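Local coordinates for protein DJ-1 homolog D (PDB 4OGG), which belongs to the DJ-1/PfpI family and joins two homologous alpha/beta domains of that family in tandem within a single chain, at residues 375-379 / 380-384. Numbering follows the deposited sequence.
Sequences QLMAL and LGIQV
The flat groups that meet here are peptide units: Gly381 N sits over one face of the Ala378 carbonyl, 72° out of its plane and 3.1 Å from Ala378 O. Nearer the plane of its own acceptor, Ile382 N donates to Met377 O at 2.9 Å. These two bonds make a Schellman motif: the N-H groups of Gly381 and Ile382, just past the helix, turn back to carbonyls that have no further helical turn to bond to. Leu380 N to Leu376 O, 3.0 Å, is the last ordinary helical bond. Gly381 takes phi 77°, a conformation that glycine adopts readily because it has no CB. Met377 and Ile382 also meet through their side chains, the hydrophobic contact that usually accompanies this motif, and Val384 extends it. Met377 bends at chi3 (68°), bringing CE to 4.1 Å from Ile382 CG2 and 3.9 Å from Val384 CG2; a long, flexible thioether chain suits this reach, and the branched residues offer compact methyls to receive it. Leu376 and Leu380, both buried, are branched and wholly apolar, so one turn apart they can meet by their CD1 methyls at 3.9 Å, on the side of the helix turned to Val277 and Ala275 of strand 275-278. Met377, Ile382 and Val384 all pack on Leu221 of helix 208-221. The turn thus leads from helix 369-380 into strand 383-386, where Gln383 forms backbone hydrogen bonds with Thr192 of antiparallel strand 189-192.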
ATOM      1  N   GLN C 375       9.376 -16.225  30.807  1.00 19.10           N
ATOM      2  CA  GLN C 375      10.368 -15.766  31.771  1.00 18.64           C
ATOM      3  C   GLN C 375       9.843 -14.624  32.634  1.00 18.98           C
ATOM      4  O   GLN C 375      10.231 -14.492  33.793  1.00 19.02           O
ATOM      5  CB  GLN C 375      11.662 -15.376  31.051  1.00 19.71           C
ATOM      6  CG  GLN C 375      12.287 -16.569  30.330  1.00 21.12           C
ATOM      7  CD  GLN C 375      13.640 -16.279  29.710  1.00 22.22           C
ATOM      8  OE1 GLN C 375      14.107 -17.030  28.852  1.00 25.30           O
ATOM      9  NE2 GLN C 375      14.284 -15.203  30.149  1.00 20.64           N
ATOM     10  N   LEU C 376       8.958 -13.800  32.080  1.00 18.33           N
ATOM     11  CA  LEU C 376       8.382 -12.715  32.863  1.00 18.39           C
ATOM     12  C   LEU C 376       7.457 -13.338  33.908  1.00 19.24           C
ATOM     13  O   LEU C 376       7.403 -12.890  35.055  1.00 18.09           O
ATOM     14  CB  LEU C 376       7.594 -11.758  31.967  1.00 18.25           C
ATOM     15  CG  LEU C 376       6.756 -10.701  32.694  1.00 19.22           C
ATOM     16  CD1 LEU C 376       7.629  -9.896  33.649  1.00 18.58           C
ATOM     17  CD2 LEU C 376       6.102  -9.786  31.666  1.00 19.54           C
ATOM     18  N   MET C 377       6.735 -14.379  33.502  1.00 19.03           N
ATOM     19  CA  MET C 377       5.828 -15.081  34.405  1.00 20.64           C
ATOM     20  C   MET C 377       6.601 -15.640  35.591  1.00 19.88           C
ATOM     21  O   MET C 377       6.160 -15.535  36.735  1.00 21.67           O
ATOM     22  CB  MET C 377       5.129 -16.227  33.669  1.00 19.38           C
ATOM     23  CG  MET C 377       4.073 -15.775  32.673  1.00 19.19           C
ATOM     24  SD  MET C 377       3.460 -17.137  31.659  1.00 17.76           S
ATOM     25  CE  MET C 377       2.566 -18.111  32.898  1.00 18.55           C
ATOM     26  N   ALA C 378       7.756 -16.237  35.310  1.00 21.38           N
ATOM     27  CA  ALA C 378       8.591 -16.812  36.356  1.00 22.74           C
ATOM     28  C   ALA C 378       8.951 -15.765  37.405  1.00 24.12           C
ATOM     29  O   ALA C 378       8.820 -16.010  38.604  1.00 24.17           O
ATOM     30  CB  ALA C 378       9.857 -17.402  35.749  1.00 24.19           C
ATOM     31  N   LEU C 379       9.401 -14.596  36.954  1.00 25.11           N
ATOM     32  CA  LEU C 379       9.773 -13.520  37.870  1.00 26.70           C
ATOM     33  C   LEU C 379       8.588 -13.003  38.676  1.00 26.95           C
ATOM     34  O   LEU C 379       8.744 -12.604  39.829  1.00 28.51           O
ATOM     35  CB  LEU C 379      10.414 -12.354  37.108  1.00 26.77           C
ATOM     36  CG  LEU C 379      11.821 -12.578  36.553  1.00 27.40           C
ATOM     37  CD1 LEU C 379      12.324 -11.294  35.915  1.00 28.78           C
ATOM     38  CD2 LEU C 379      12.758 -13.008  37.672  1.00 28.98           C
ATOM     39  N   LEU C 380       7.405 -13.007  38.068  1.00 25.92           N
ATOM     40  CA  LEU C 380       6.201 -12.538  38.746  1.00 24.71           C
ATOM     41  C   LEU C 380       5.559 -13.623  39.607  1.00 24.15           C
ATOM     42  O   LEU C 380       4.636 -13.350  40.374  1.00 24.87           O
ATOM     43  CB  LEU C 380       5.183 -12.025  37.723  1.00 24.50           C
ATOM     44  CG  LEU C 380       5.518 -10.691  37.050  1.00 23.40           C
ATOM     45  CD1 LEU C 380       4.519 -10.403  35.943  1.00 22.17           C
ATOM     46  CD2 LEU C 380       5.506  -9.581  38.096  1.00 25.13           C
ATOM     47  N   GLY C 381       6.046 -14.850  39.476  1.00 22.87           N
ATOM     48  CA  GLY C 381       5.496 -15.946  40.255  1.00 23.11           C
ATOM     49  C   GLY C 381       4.168 -16.454  39.725  1.00 23.36           C
ATOM     50  O   GLY C 381       3.402 -17.082  40.460  1.00 22.71           O
ATOM     51  N   ILE C 382       3.887 -16.175  38.453  1.00 21.24           N
ATOM     52  CA  ILE C 382       2.647 -16.622  37.821  1.00 19.93           C
ATOM     53  C   ILE C 382       2.878 -18.003  37.224  1.00 20.04           C
ATOM     54  O   ILE C 382       3.854 -18.219  36.501  1.00 20.30           O
ATOM     55  CB  ILE C 382       2.208 -15.678  36.679  1.00 19.42           C
ATOM     56  CG1 ILE C 382       2.051 -14.253  37.205  1.00 17.83           C
ATOM     57  CG2 ILE C 382       0.892 -16.164  36.085  1.00 19.35           C
ATOM     58  CD1 ILE C 382       1.724 -13.231  36.121  1.00 18.54           C
ATOM     59  N   GLN C 383       1.978 -18.935  37.518  1.00 19.63           N
ATOM     60  CA  GLN C 383       2.115 -20.290  37.008  1.00 19.16           C
ATOM     61  C   GLN C 383       0.835 -20.845  36.407  1.00 18.79           C
ATOM     62  O   GLN C 383      -0.268 -20.518  36.844  1.00 18.17           O
ATOM     63  CB  GLN C 383       2.552 -21.234  38.128  1.00 22.33           C
ATOM     64  CG  GLN C 383       3.755 -20.767  38.923  1.00 26.76           C
ATOM     65  CD  GLN C 383       4.071 -21.709  40.067  1.00 30.69           C
ATOM     66  OE1 GLN C 383       4.442 -22.864  39.850  1.00 32.22           O
ATOM     67  NE2 GLN C 383       3.910 -21.225  41.294  1.00 33.51           N
ATOM     68  N   VAL C 384       1.001 -21.685  35.393  1.00 17.89           N
ATOM     69  CA  VAL C 384      -0.116 -22.358  34.744  1.00 18.27           C
ATOM     70  C   VAL C 384       0.224 -23.824  34.935  1.00 18.92           C
ATOM     71  O   VAL C 384       1.252 -24.293  34.450  1.00 19.71           O
ATOM     72  CB  VAL C 384      -0.200 -22.044  33.238  1.00 18.25           C
ATOM     73  CG1 VAL C 384      -1.342 -22.838  32.608  1.00 18.44           C
ATOM     74  CG2 VAL C 384      -0.424 -20.556  33.034  1.00 15.96           C
TER